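Local coordinates for uncharacterized protein HtdX (Mycobacterium tuberculosis, PDB 4OOB) that catalyses the reversible hydration of trans-2-enoyl-CoA to (3R)-3-hydroxyacyl-CoA, accepting a broad range of chain lengths with a preference for C8 to C12 substrates, at residues G67-E72 with T124-Q129; L154-A159 with K220-P225; H192-A197 with V216-P221; W239-R244 with A255-L260. All coordinates share one frame; numbering follows the deposited sequence.

Interaction 1: G67-E72 with T124-Q129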
loop_
_atom_site.group_PDB
_atom_site.type_symbol
_atom_site.label_atom_id
_atom_site.label_comp_id
_atom_site.label_asym_id
_atom_site.label_seq_id
_atom_site.Cartn_x
_atom_site.Cartn_y
_atom_site.Cartn_z
ATOM N N GLY A 67 3.206 14.272 3.328
ATOM C CA GLY A 67 4.553 13.903 3.652
ATOM C C GLY A 67 4.778 12.557 4.350
ATOM O O GLY A 67 5.918 12.030 4.191
ATOM N N ALA A 68 3.748 12.039 5.113
ATOM C CA ALA A 68 3.735 10.664 5.662
ATOM C C ALA A 68 4.346 9.699 4.688
ATOM O O ALA A 68 4.196 9.839 3.480
ATOM C CB ALA A 68 2.339 10.182 5.920
ATOM N N ILE A 69 4.989 8.690 5.217
ATOM C CA ILE A 69 5.660 7.721 4.374
ATOM C C ILE A 69 5.148 6.367 4.816
ATOM O O ILE A 69 5.187 6.063 5.994
ATOM C CB ILE A 69 7.181 7.808 4.570
ATOM C CG1 ILE A 69 7.678 9.220 4.210
ATOM C CG2 ILE A 69 7.902 6.700 3.770
ATOM C CD1 ILE A 69 9.184 9.434 4.500
ATOM N N HIS A 70 4.650 5.589 3.858
ATOM C CA HIS A 70 4.209 4.243 4.122
ATOM C C HIS A 70 5.477 3.328 4.226
ATOM O O HIS A 70 6.238 3.152 3.270
ATOM C CB HIS A 70 3.239 3.811 3.006
ATOM C CG HIS A 70 2.441 2.614 3.339
ATOM N ND1 HIS A 70 1.419 2.144 2.542
ATOM C CD2 HIS A 70 2.505 1.777 4.390
ATOM C CE1 HIS A 70 0.897 1.066 3.085
ATOM N NE2 HIS A 70 1.557 0.809 4.193
ATOM N N THR A 71 5.675 2.705 5.379
ATOM C CA THR A 71 6.869 1.903 5.568
ATOM C C THR A 71 6.602 0.402 5.438
ATOM O O THR A 71 7.461 -0.282 4.934
ATOM C CB THR A 71 7.510 2.182 6.928
ATOM O OG1 THR A 71 6.505 2.087 7.911
ATOM C CG2 THR A 71 8.121 3.652 6.998
ATOM N N GLU A 72 5.415 -0.073 5.843
ATOM C CA GLU A 72 5.094 -1.488 5.912
ATOM C C GLU A 72 3.617 -1.752 5.803
ATOM O O GLU A 72 2.770 -0.948 6.243
ATOM C CB GLU A 72 5.585 -2.102 7.219
ATOM C CG GLU A 72 6.814 -2.963 7.018
ATOM C CD GLU A 72 7.385 -3.555 8.279
ATOM O OE1 GLU A 72 8.601 -3.344 8.482
ATOM O OE2 GLU A 72 6.654 -4.244 9.030
ATOM N N THR A 124 1.651 0.495 8.478
ATOM C CA THR A 124 2.458 1.315 9.292
ATOM C C THR A 124 2.849 2.519 8.475
ATOM O O THR A 124 3.468 2.401 7.425
ATOM C CB THR A 124 3.677 0.494 9.751
ATOM O OG1 THR A 124 3.195 -0.566 10.564
ATOM C CG2 THR A 124 4.604 1.281 10.573
ATOM N N PHE A 125 2.469 3.676 8.982
ATOM C CA PHE A 125 2.899 4.954 8.454
ATOM C C PHE A 125 3.933 5.616 9.381
ATOM O O PHE A 125 3.857 5.499 10.617
ATOM C CB PHE A 125 1.688 5.881 8.247
ATOM C CG PHE A 125 1.008 5.691 6.934
ATOM C CD1 PHE A 125 1.630 6.074 5.762
ATOM C CD2 PHE A 125 -0.260 5.165 6.859
ATOM C CE1 PHE A 125 0.997 5.917 4.534
ATOM C CE2 PHE A 125 -0.879 4.980 5.636
ATOM C CZ PHE A 125 -0.246 5.332 4.475
ATOM N N LEU A 126 4.928 6.229 8.743
ATOM C CA LEU A 126 5.929 7.112 9.369
ATOM C C LEU A 126 5.472 8.552 9.128
ATOM O O LEU A 126 5.336 9.013 7.960
ATOM C CB LEU A 126 7.337 6.919 8.759
ATOM C CG LEU A 126 8.469 7.824 9.315
ATOM C CD1 LEU A 126 8.876 7.432 10.724
ATOM C CD2 LEU A 126 9.684 7.818 8.428
ATOM N N HIS A 127 5.148 9.223 10.225
ATOM C CA HIS A 127 4.850 10.636 10.190
ATOM C C HIS A 127 6.095 11.435 10.497
ATOM O O HIS A 127 6.559 11.486 11.630
ATOM C CB HIS A 127 3.745 10.935 11.168
ATOM C CG HIS A 127 2.462 10.248 10.815
ATOM N ND1 HIS A 127 1.712 10.601 9.711
ATOM C CD2 HIS A 127 1.797 9.235 11.410
ATOM C CE1 HIS A 127 0.640 9.839 9.646
ATOM N NE2 HIS A 127 0.671 8.998 10.659
ATOM N N GLN A 128 6.634 12.071 9.484
ATOM C CA GLN A 128 7.918 12.724 9.637
ATOM C C GLN A 128 7.902 13.830 10.689
ATOM O O GLN A 128 6.912 14.608 10.840
ATOM C CB GLN A 128 8.403 13.314 8.316
ATOM C CG GLN A 128 8.247 12.459 7.081
ATOM C CD GLN A 128 9.131 12.932 5.932
ATOM O OE1 GLN A 128 8.682 13.082 4.777
ATOM N NE2 GLN A 128 10.367 13.219 6.249
ATOM N N GLN A 129 9.051 13.935 11.361
ATOM C CA GLN A 129 9.328 14.908 12.447
ATOM C C GLN A 129 10.631 14.499 13.118
ATOM O O GLN A 129 11.034 13.325 13.035
ATOM C CB GLN A 129 8.207 14.918 13.516
ATOM C CG GLN A 129 7.998 13.578 14.188
ATOM C CD GLN A 129 6.589 13.378 14.693
ATOM O OE1 GLN A 129 6.279 13.730 15.788
ATOM N NE2 GLN A 129 5.750 12.754 13.890
#

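Interaction 2: L154-A159 with K220-P225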
loop_
_atom_site.group_PDB
_atom_site.type_symbol
_atom_site.label_atom_id
_atom_site.label_comp_id
_atom_site.label_asym_id
_atom_site.label_seq_id
_atom_site.Cartn_x
_atom_site.Cartn_y
_atom_site.Cartn_z
ATOM N N LEU A 154 8.389 -2.319 -14.313
ATOM C CA LEU A 154 7.321 -1.344 -14.052
ATOM C C LEU A 154 7.772 0.016 -14.530
ATOM O O LEU A 154 8.875 0.421 -14.175
ATOM C CB LEU A 154 7.056 -1.311 -12.542
ATOM C CG LEU A 154 5.868 -2.144 -12.112
ATOM C CD1 LEU A 154 5.787 -3.479 -12.794
ATOM C CD2 LEU A 154 5.852 -2.333 -10.625
ATOM N N ARG A 155 6.958 0.704 -15.327
ATOM C CA ARG A 155 7.210 2.108 -15.690
ATOM C C ARG A 155 6.082 2.983 -15.167
ATOM O O ARG A 155 4.931 2.791 -15.495
ATOM C CB ARG A 155 7.318 2.379 -17.214
ATOM C CG ARG A 155 8.170 3.675 -17.432
ATOM C CD ARG A 155 7.552 4.594 -18.406
ATOM N NE ARG A 155 8.015 5.994 -18.508
ATOM C CZ ARG A 155 9.169 6.551 -18.096
ATOM N NH1 ARG A 155 10.151 5.919 -17.468
ATOM N NH2 ARG A 155 9.344 7.835 -18.324
ATOM N N ILE A 156 6.442 3.996 -14.407
ATOM C CA ILE A 156 5.470 4.679 -13.592
ATOM C C ILE A 156 5.643 6.162 -13.813
ATOM O O ILE A 156 6.672 6.702 -13.481
ATOM C CB ILE A 156 5.661 4.324 -12.120
ATOM C CG1 ILE A 156 5.745 2.825 -11.952
ATOM C CG2 ILE A 156 4.493 4.854 -11.266
ATOM C CD1 ILE A 156 5.993 2.468 -10.509
ATOM N N THR A 157 4.625 6.785 -14.392
ATOM C CA THR A 157 4.617 8.202 -14.727
ATOM C C THR A 157 3.864 9.038 -13.660
ATOM O O THR A 157 2.980 8.527 -12.941
ATOM C CB THR A 157 3.896 8.427 -16.070
ATOM O OG1 THR A 157 2.518 8.060 -15.927
ATOM C CG2 THR A 157 4.472 7.536 -17.184
ATOM N N PRO A 158 4.195 10.332 -13.567
ATOM C CA PRO A 158 3.346 11.233 -12.805
ATOM C C PRO A 158 1.858 11.047 -13.145
ATOM O O PRO A 158 1.009 11.014 -12.247
ATOM C CB PRO A 158 3.854 12.630 -13.235
ATOM C CG PRO A 158 5.333 12.381 -13.431
ATOM C CD PRO A 158 5.355 11.040 -14.144
ATOM N N ALA A 159 1.530 10.900 -14.419
ATOM C CA ALA A 159 0.122 10.835 -14.797
ATOM C C ALA A 159 -0.562 9.536 -14.312
ATOM O O ALA A 159 -1.638 9.585 -13.797
ATOM C CB ALA A 159 -0.049 11.064 -16.297
ATOM N N LYS A 220 13.382 2.582 -0.620
ATOM C CA LYS A 220 13.663 3.832 -1.393
ATOM C C LYS A 220 12.383 4.296 -2.063
ATOM O O LYS A 220 11.711 3.470 -2.691
ATOM C CB LYS A 220 14.695 3.618 -2.511
ATOM C CG LYS A 220 16.062 3.121 -2.018
ATOM C CD LYS A 220 16.965 4.234 -1.496
ATOM C CE LYS A 220 18.071 4.579 -2.496
ATOM N NZ LYS A 220 18.820 5.813 -2.087
ATOM N N PRO A 221 12.052 5.585 -1.923
ATOM C CA PRO A 221 10.882 6.174 -2.532
ATOM C C PRO A 221 10.937 6.051 -4.042
ATOM O O PRO A 221 11.999 5.973 -4.613
ATOM C CB PRO A 221 10.937 7.635 -2.066
ATOM C CG PRO A 221 12.390 7.894 -1.779
ATOM C CD PRO A 221 12.828 6.593 -1.161
ATOM N N VAL A 222 9.796 5.924 -4.676
ATOM C CA VAL A 222 9.767 5.690 -6.090
ATOM C C VAL A 222 9.580 7.043 -6.713
ATOM O O VAL A 222 8.421 7.576 -6.740
ATOM C CB VAL A 222 8.641 4.717 -6.412
ATOM C CG1 VAL A 222 8.388 4.626 -7.921
ATOM C CG2 VAL A 222 8.993 3.335 -5.812
ATOM N N LEU A 223 10.720 7.659 -7.098
ATOM C CA LEU A 223 10.715 9.003 -7.682
ATOM C C LEU A 223 10.250 8.904 -9.080
ATOM O O LEU A 223 10.643 7.998 -9.761
ATOM C CB LEU A 223 12.083 9.641 -7.705
ATOM C CG LEU A 223 12.768 9.845 -6.358
ATOM C CD1 LEU A 223 14.161 10.430 -6.689
ATOM C CD2 LEU A 223 11.946 10.747 -5.450
ATOM N N LEU A 224 9.372 9.810 -9.503
ATOM C CA LEU A 224 8.688 9.665 -10.806
ATOM C C LEU A 224 9.311 10.668 -11.805
ATOM O O LEU A 224 9.785 11.719 -11.384
ATOM C CB LEU A 224 7.181 9.906 -10.657
ATOM C CG LEU A 224 6.396 9.184 -9.548
ATOM C CD1 LEU A 224 4.956 9.665 -9.525
ATOM C CD2 LEU A 224 6.395 7.668 -9.775
ATOM N N PRO A 225 9.349 10.324 -13.107
ATOM C CA PRO A 225 9.012 8.999 -13.683
ATOM C C PRO A 225 10.002 7.909 -13.222
ATOM O O PRO A 225 11.174 8.176 -13.023
ATOM C CB PRO A 225 9.183 9.221 -15.201
ATOM C CG PRO A 225 10.140 10.399 -15.304
ATOM C CD PRO A 225 9.723 11.285 -14.163
#

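Interaction 3: H192-A197 with V216-P221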
loop_
_atom_site.group_PDB
_atom_site.type_symbol
_atom_site.label_atom_id
_atom_site.label_comp_id
_atom_site.label_asym_id
_atom_site.label_seq_id
_atom_site.Cartn_x
_atom_site.Cartn_y
_atom_site.Cartn_z
ATOM N N HIS A 192 2.713 6.426 -4.629
ATOM C CA HIS A 192 2.169 5.823 -3.387
ATOM C C HIS A 192 2.743 4.422 -3.191
ATOM O O HIS A 192 2.948 3.683 -4.163
ATOM C CB HIS A 192 0.661 5.658 -3.432
ATOM C CG HIS A 192 -0.077 6.837 -3.950
ATOM N ND1 HIS A 192 -1.112 7.425 -3.251
ATOM C CD2 HIS A 192 0.017 7.508 -5.114
ATOM C CE1 HIS A 192 -1.594 8.441 -3.947
ATOM N NE2 HIS A 192 -0.917 8.522 -5.075
ATOM N N GLY A 193 3.009 4.047 -1.929
ATOM C CA GLY A 193 3.488 2.720 -1.634
ATOM C C GLY A 193 2.521 1.682 -2.114
ATOM O O GLY A 193 2.942 0.672 -2.679
ATOM N N MET A 194 1.212 1.921 -1.941
ATOM C CA MET A 194 0.255 0.875 -2.270
ATOM C C MET A 194 -0.031 0.819 -3.779
ATOM O O MET A 194 -0.656 -0.122 -4.243
ATOM C CB MET A 194 -1.052 1.029 -1.449
ATOM C CG MET A 194 -0.853 0.779 0.037
ATOM S SD MET A 194 -0.278 -0.888 0.369
ATOM C CE MET A 194 -1.709 -1.816 -0.186
ATOM N N PHE A 195 0.373 1.836 -4.556
ATOM C CA PHE A 195 0.334 1.658 -6.010
ATOM C C PHE A 195 1.252 0.521 -6.384
ATOM O O PHE A 195 0.879 -0.412 -7.075
ATOM C CB PHE A 195 0.762 2.874 -6.812
ATOM C CG PHE A 195 0.870 2.562 -8.288
ATOM C CD1 PHE A 195 -0.271 2.498 -9.085
ATOM C CD2 PHE A 195 2.098 2.207 -8.852
ATOM C CE1 PHE A 195 -0.194 2.134 -10.458
ATOM C CE2 PHE A 195 2.186 1.847 -10.210
ATOM C CZ PHE A 195 1.035 1.834 -11.017
ATOM N N THR A 196 2.477 0.635 -5.919
ATOM C CA THR A 196 3.525 -0.284 -6.267
ATOM C C THR A 196 3.208 -1.659 -5.648
ATOM O O THR A 196 3.412 -2.683 -6.293
ATOM C CB THR A 196 4.876 0.365 -5.888
ATOM O OG1 THR A 196 5.775 0.335 -7.009
ATOM C CG2 THR A 196 5.498 -0.229 -4.797
ATOM N N ALA A 197 2.625 -1.692 -4.445
ATOM C CA ALA A 197 2.332 -2.985 -3.823
ATOM C C ALA A 197 1.299 -3.717 -4.630
ATOM O O ALA A 197 1.315 -4.941 -4.652
ATOM C CB ALA A 197 1.852 -2.843 -2.412
ATOM N N VAL A 216 4.748 -6.505 2.882
ATOM C CA VAL A 216 5.519 -5.595 2.110
ATOM C C VAL A 216 6.305 -4.706 3.051
ATOM O O VAL A 216 5.788 -4.136 4.010
ATOM C CB VAL A 216 4.610 -4.702 1.224
ATOM C CG1 VAL A 216 5.441 -3.676 0.470
ATOM C CG2 VAL A 216 3.846 -5.553 0.224
ATOM N N ARG A 217 7.559 -4.560 2.716
ATOM C CA ARG A 217 8.453 -3.614 3.365
ATOM C C ARG A 217 8.836 -2.539 2.327
ATOM O O ARG A 217 9.387 -2.884 1.273
ATOM C CB ARG A 217 9.692 -4.404 3.820
ATOM C CG ARG A 217 10.271 -4.033 5.164
ATOM C CD ARG A 217 10.803 -2.590 5.190
ATOM N NE ARG A 217 10.558 -1.980 6.508
ATOM C CZ ARG A 217 10.637 -0.683 6.796
ATOM N NH1 ARG A 217 10.972 0.207 5.870
ATOM N NH2 ARG A 217 10.366 -0.287 8.031
ATOM N N PHE A 218 8.585 -1.259 2.605
ATOM C CA PHE A 218 8.984 -0.168 1.661
ATOM C C PHE A 218 10.325 0.510 2.021
ATOM O O PHE A 218 10.596 0.770 3.169
ATOM C CB PHE A 218 7.916 0.914 1.573
ATOM C CG PHE A 218 6.591 0.432 1.055
ATOM C CD1 PHE A 218 6.412 0.194 -0.292
ATOM C CD2 PHE A 218 5.540 0.258 1.902
ATOM C CE1 PHE A 218 5.212 -0.204 -0.797
ATOM C CE2 PHE A 218 4.308 -0.160 1.437
ATOM C CZ PHE A 218 4.131 -0.371 0.074
ATOM N N ALA A 219 11.158 0.795 1.035
ATOM C CA ALA A 219 12.485 1.358 1.306
ATOM C C ALA A 219 12.670 2.624 0.487
ATOM O O ALA A 219 12.121 3.631 0.850
ATOM C CB ALA A 219 13.577 0.323 1.067
ATOM N N LYS A 220 13.382 2.582 -0.620
ATOM C CA LYS A 220 13.663 3.832 -1.393
ATOM C C LYS A 220 12.383 4.296 -2.063
ATOM O O LYS A 220 11.711 3.470 -2.691
ATOM C CB LYS A 220 14.695 3.618 -2.511
ATOM C CG LYS A 220 16.062 3.121 -2.018
ATOM C CD LYS A 220 16.965 4.234 -1.496
ATOM C CE LYS A 220 18.071 4.579 -2.496
ATOM N NZ LYS A 220 18.820 5.813 -2.087
ATOM N N PRO A 221 12.052 5.585 -1.923
ATOM C CA PRO A 221 10.882 6.174 -2.532
ATOM C C PRO A 221 10.937 6.051 -4.042
ATOM O O PRO A 221 11.999 5.973 -4.613
ATOM C CB PRO A 221 10.937 7.635 -2.066
ATOM C CG PRO A 221 12.390 7.894 -1.779
ATOM C CD PRO A 221 12.828 6.593 -1.161
#

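Interaction 4: W239-R244 with A255-L260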
loop_
_atom_site.group_PDB
_atom_site.type_symbol
_atom_site.label_atom_id
_atom_site.label_comp_id
_atom_site.label_asym_id
_atom_site.label_seq_id
_atom_site.Cartn_x
_atom_site.Cartn_y
_atom_site.Cartn_z
ATOM N N TRP A 239 5.679 -16.690 -2.969
ATOM C CA TRP A 239 6.453 -15.787 -3.794
ATOM C C TRP A 239 7.243 -14.806 -2.973
ATOM O O TRP A 239 6.750 -14.278 -1.976
ATOM C CB TRP A 239 5.528 -15.010 -4.716
ATOM C CG TRP A 239 4.873 -15.805 -5.794
ATOM C CD1 TRP A 239 5.299 -15.927 -7.085
ATOM C CD2 TRP A 239 3.639 -16.540 -5.709
ATOM N NE1 TRP A 239 4.422 -16.712 -7.799
ATOM C CE2 TRP A 239 3.389 -17.087 -6.982
ATOM C CE3 TRP A 239 2.740 -16.805 -4.679
ATOM C CZ2 TRP A 239 2.276 -17.881 -7.251
ATOM C CZ3 TRP A 239 1.641 -17.598 -4.941
ATOM C CH2 TRP A 239 1.411 -18.118 -6.218
ATOM N N ASP A 240 8.472 -14.560 -3.402
ATOM C CA ASP A 240 9.328 -13.498 -2.846
ATOM C C ASP A 240 9.492 -12.468 -3.958
ATOM O O ASP A 240 9.839 -12.827 -5.105
ATOM C CB ASP A 240 10.712 -14.015 -2.458
ATOM C CG ASP A 240 10.688 -14.911 -1.213
ATOM O OD1 ASP A 240 9.640 -15.035 -0.527
ATOM O OD2 ASP A 240 11.756 -15.472 -0.925
ATOM N N LEU A 241 9.205 -11.216 -3.622
ATOM C CA LEU A 241 9.221 -10.096 -4.587
ATOM C C LEU A 241 10.204 -9.021 -4.139
ATOM O O LEU A 241 10.291 -8.697 -2.952
ATOM C CB LEU A 241 7.834 -9.455 -4.693
ATOM C CG LEU A 241 6.646 -10.006 -5.489
ATOM C CD1 LEU A 241 6.674 -11.476 -5.734
ATOM C CD2 LEU A 241 5.319 -9.691 -4.811
ATOM N N THR A 242 10.962 -8.496 -5.104
ATOM C CA THR A 242 11.759 -7.305 -4.905
ATOM C C THR A 242 11.667 -6.406 -6.112
ATOM O O THR A 242 11.910 -6.848 -7.250
ATOM C CB THR A 242 13.251 -7.595 -4.696
ATOM O OG1 THR A 242 13.402 -8.475 -3.613
ATOM C CG2 THR A 242 13.931 -6.363 -4.308
ATOM N N LEU A 243 11.299 -5.158 -5.860
ATOM C CA LEU A 243 11.263 -4.131 -6.887
ATOM C C LEU A 243 12.408 -3.169 -6.634
ATOM O O LEU A 243 12.493 -2.612 -5.564
ATOM C CB LEU A 243 9.944 -3.357 -6.794
ATOM C CG LEU A 243 9.675 -2.240 -7.816
ATOM C CD1 LEU A 243 9.336 -2.813 -9.194
ATOM C CD2 LEU A 243 8.618 -1.276 -7.353
ATOM N N ARG A 244 13.270 -2.942 -7.611
ATOM C CA ARG A 244 14.423 -2.004 -7.427
ATOM C C ARG A 244 14.654 -1.049 -8.607
ATOM O O ARG A 244 14.062 -1.240 -9.645
ATOM C CB ARG A 244 15.684 -2.793 -7.127
ATOM C CG ARG A 244 15.777 -4.099 -7.827
ATOM C CD ARG A 244 17.154 -4.715 -7.619
ATOM N NE ARG A 244 17.230 -5.860 -6.699
ATOM C CZ ARG A 244 17.562 -5.797 -5.408
ATOM N NH1 ARG A 244 17.797 -4.625 -4.821
ATOM N NH2 ARG A 244 17.656 -6.915 -4.696
ATOM N N ALA A 255 9.044 -8.120 -0.557
ATOM C CA ALA A 255 7.769 -8.634 -0.149
ATOM C C ALA A 255 7.618 -10.119 -0.263
ATOM O O ALA A 255 8.307 -10.767 -0.988
ATOM C CB ALA A 255 6.665 -7.959 -0.982
ATOM N N THR A 256 6.622 -10.649 0.427
ATOM C CA THR A 256 6.347 -12.050 0.344
ATOM C C THR A 256 4.880 -12.237 0.262
ATOM O O THR A 256 4.122 -11.499 0.901
ATOM C CB THR A 256 6.824 -12.831 1.580
ATOM O OG1 THR A 256 6.253 -12.267 2.753
ATOM C CG2 THR A 256 8.344 -12.798 1.683
ATOM N N VAL A 257 4.517 -13.233 -0.559
ATOM C CA VAL A 257 3.208 -13.826 -0.634
ATOM C C VAL A 257 3.325 -15.300 -0.160
ATOM O O VAL A 257 4.167 -16.038 -0.643
ATOM C CB VAL A 257 2.725 -13.769 -2.088
ATOM C CG1 VAL A 257 1.274 -14.227 -2.209
ATOM C CG2 VAL A 257 2.903 -12.355 -2.644
ATOM N N ARG A 258 2.467 -15.702 0.785
ATOM C CA ARG A 258 2.438 -17.069 1.285
ATOM C C ARG A 258 0.993 -17.494 1.428
ATOM O O ARG A 258 0.146 -16.726 1.916
ATOM C CB ARG A 258 3.104 -17.147 2.626
ATOM C CG ARG A 258 4.579 -16.768 2.615
ATOM C CD ARG A 258 5.479 -17.836 1.970
ATOM N NE ARG A 258 6.897 -17.529 2.149
ATOM C CZ ARG A 258 7.636 -16.771 1.342
ATOM N NH1 ARG A 258 7.137 -16.199 0.239
ATOM N NH2 ARG A 258 8.910 -16.566 1.653
ATOM N N GLY A 259 0.688 -18.692 0.951
ATOM C CA GLY A 259 -0.592 -19.331 1.209
ATOM C C GLY A 259 -0.718 -19.511 2.693
ATOM O O GLY A 259 0.238 -19.847 3.337
ATOM N N LEU A 260 -1.885 -19.243 3.255
ATOM C CA LEU A 260 -2.079 -19.449 4.693
ATOM C C LEU A 260 -2.096 -20.919 5.111
ATOM O O LEU A 260 -2.581 -21.751 4.354
ATOM C CB LEU A 260 -3.378 -18.814 5.141
ATOM C CG LEU A 260 -3.414 -17.297 5.284
ATOM C CD1 LEU A 260 -4.649 -16.941 6.094
ATOM C CD2 LEU A 260 -2.140 -16.753 5.925
#

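Interaction 1: G67-E72 with T124-Q129
Four backbone hydrogen bonds join Ile69, Thr71 and Glu72 to Leu126 and Thr124. Ile69 and Leu126 form an antiparallel hydrogen-bonded pair: Ile69 N reaches Leu126 O at 2.8 Å, and Leu126 N returns a bond to Ile69 O. Beyond the non-hydrogen-bonded pair His70 and Phe125 the register slips by one. Thr71 N binds Thr124 O at 3.0 Å while Thr124 N binds Glu72 O at 2.9 Å, so Thr71 and Glu72 both face Thr124 in a classic beta bulge. The strands, 69-77 and 116-128, are neighbours in the antiparallel sheet of this hotdog-fold enzyme.

The Phe125 ring presses on the His70 side chain, CE1 3.4 Å from the methylene CB, and the two ring planes meet obliquely at 35°. His70 has CG anti to its backbone N (chi1 -164°), which swings CD2 in to 3.2 Å from Thr124 O. Histidine suits this place: one face packs under Phe125 CZ while its polarised CD2-H edge turns to Thr124 O. Phe218 also meets the ring.

On the Ile69 and Leu126 face the contacts are apolar, Ile69 CD1 approaching Leu126 CD2 at 4.3 Å. Thr71 CG2 packs on Leu126 CB at 3.8 Å, an apolar role within the bulge.

Interaction 2: L154-A159 with K220-P225
Leu224 and Pro225 close against Ile156 and Pro158 where the edge strand 152-156 of the antiparallel sheet turns into helix 158-167, with Thr157 as the N-cap, its OG1 capping Lys160 N. Segment 220-225 connects strands 212-218 and 226-234, and its touching part runs nearly perpendicular to the other segment, at 82°. With no backbone pairing between the two, the contact is made chiefly by side chains.

Ile156 divides its branches between two partners. CG2, anti to the backbone N with CG1 at chi1 -50°, lies 3.7 Å from Leu224 CD2, whereas the extended CG1 arm carries CD1 to 4.1 Å from Val222 CG1, the side chains crossing at about a right angle. A beta-branched residue suits this place because one strand position serves both neighbours.

In Leu224, chi1 (-49°) turns the fork toward 154-159 and the extended chi2 sets its methyls, CD2 on Ile156 and CD1 4.0 Å from Pro158 CA. Pro158 slides past Leu224 in the opposite direction, and a proline, with no N-H to satisfy, fits the first turn of a helix. Ile161 also covers Ile156 and Leu224.

The peptide before Pro225 is cis. Pro225 CA makes a CA-H...O contact of 3.3 Å with Ile156 O, while the Arg155 side chain, bent at chi2, runs alongside Pro225 and brings NH2 to 3.4 Å from Pro225 CB.

Interaction 3: H192-A197 with V216-P221
The short helix 193-199 packs against the sheet of the hotdog fold here, in a buried helix-to-sheet interface. The local axes of helix 193-197 and strand 216-218 stay 10.1 Å apart at closest, and Phe218 spans much of the distance. Its ring, with CG anti to the carbonyl carbon (chi1 -62°), is directed at the first turn of the helix, where CE1 lies 3.1 Å from Gly193 O and CZ 3.4 Å from Gly193 C. Glycine suits this position because a beta carbon there would collide with Phe218 CZ.

Around the ring, Thr196 CG2 comes to the edge near its plane, 4.0 Å from Phe218 CE1. One turn along from Gly193, Ala197 CB sits 4.2 Å from Phe218 CZ and 4.3 Å from Val216 CG2; alanine's small methyl fits between these two larger side chains. Val216 CG1 covers one face of the same ring toward its rim. Met194 starts away from the strand, yet its SD comes within 4.4 Å of Phe218 CZ.

Gly193 O is satisfied by Ala197 N, at 3.0 Å, and its partial negative charge probably also favours the slightly positive ring C-H groups nearby. The contact is chiefly apolar packing and depends on close fit of shape.

Interaction 4: W239-R244 with A255-L260
Strands 238-244 and 251-259 pair antiparallel, their local axes 4.6 Å apart and at 158°, with backbone bonds in both directions between Trp239 and Val257 and between Leu241 and Ala255. Each of these four bonds measures 2.8 Å, as from Trp239 N to Val257 O.

On the face of Trp239, Leu241, Ala255 and Val257 the packing is apolar. Val257 uses both branches: CG1, anti to the backbone N (chi1 -173°), lies 3.9 Å from Trp239 CE3, and CG2 is 4.2 Å from Leu241 CD2. A branched side chain thus fills the place between indole and leucine, while Ala255 leaves room for Leu241, CB to CB at 4.2 Å. Phe208 meets the Trp239 ring edge-to-face. The two strands form a beta hairpin, the last in the chain, within the antiparallel sheet of the hotdog fold.

The other face is more exposed and suits a charged pair. In a salt bridge, Arg258 grips Asp240 end-on through both terminal nitrogens, NH2 at 2.8 Å and NH1 at 2.9 Å from the single oxygen Asp240 OD1. NH2 takes the syn lone pair of that oxygen, NH1 meets it nearly along the C-O bond, and OD1 lies almost in the guanidinium plane. A bend at chi2 (-73°) folds Arg258 back to make this possible. Its NH1 also donates to Val257 O at 3.1 Å, from above the carbonyl plane, which helps fix the guanidinium's rotation.

In the fold
Interactions 1 and 3 are buried, whereas interactions 2 and 4 each have a side near the surface. Strand 69-77 of interaction 1 neighbours strand 212-218 of interaction 3, which in turn neighbours strand 251-259 of interaction 4; interaction 2 lies at the sheet's edge strand 152-156. Thr71 O probably bonds Phe218 N, and Glu72 forms a salt bridge with Arg217, joining interactions 1 and 3. The chain leaving strand 212-218 runs from interaction 3 into interaction 2. Helix 193-199 also packs on Ile156 of interaction 2 and Leu243 of interaction 4. Strand pairing brings backbone bonds to interactions 1 and 4, with a salt bridge on the latter's more exposed face; interactions 2 and 3 rely on packing.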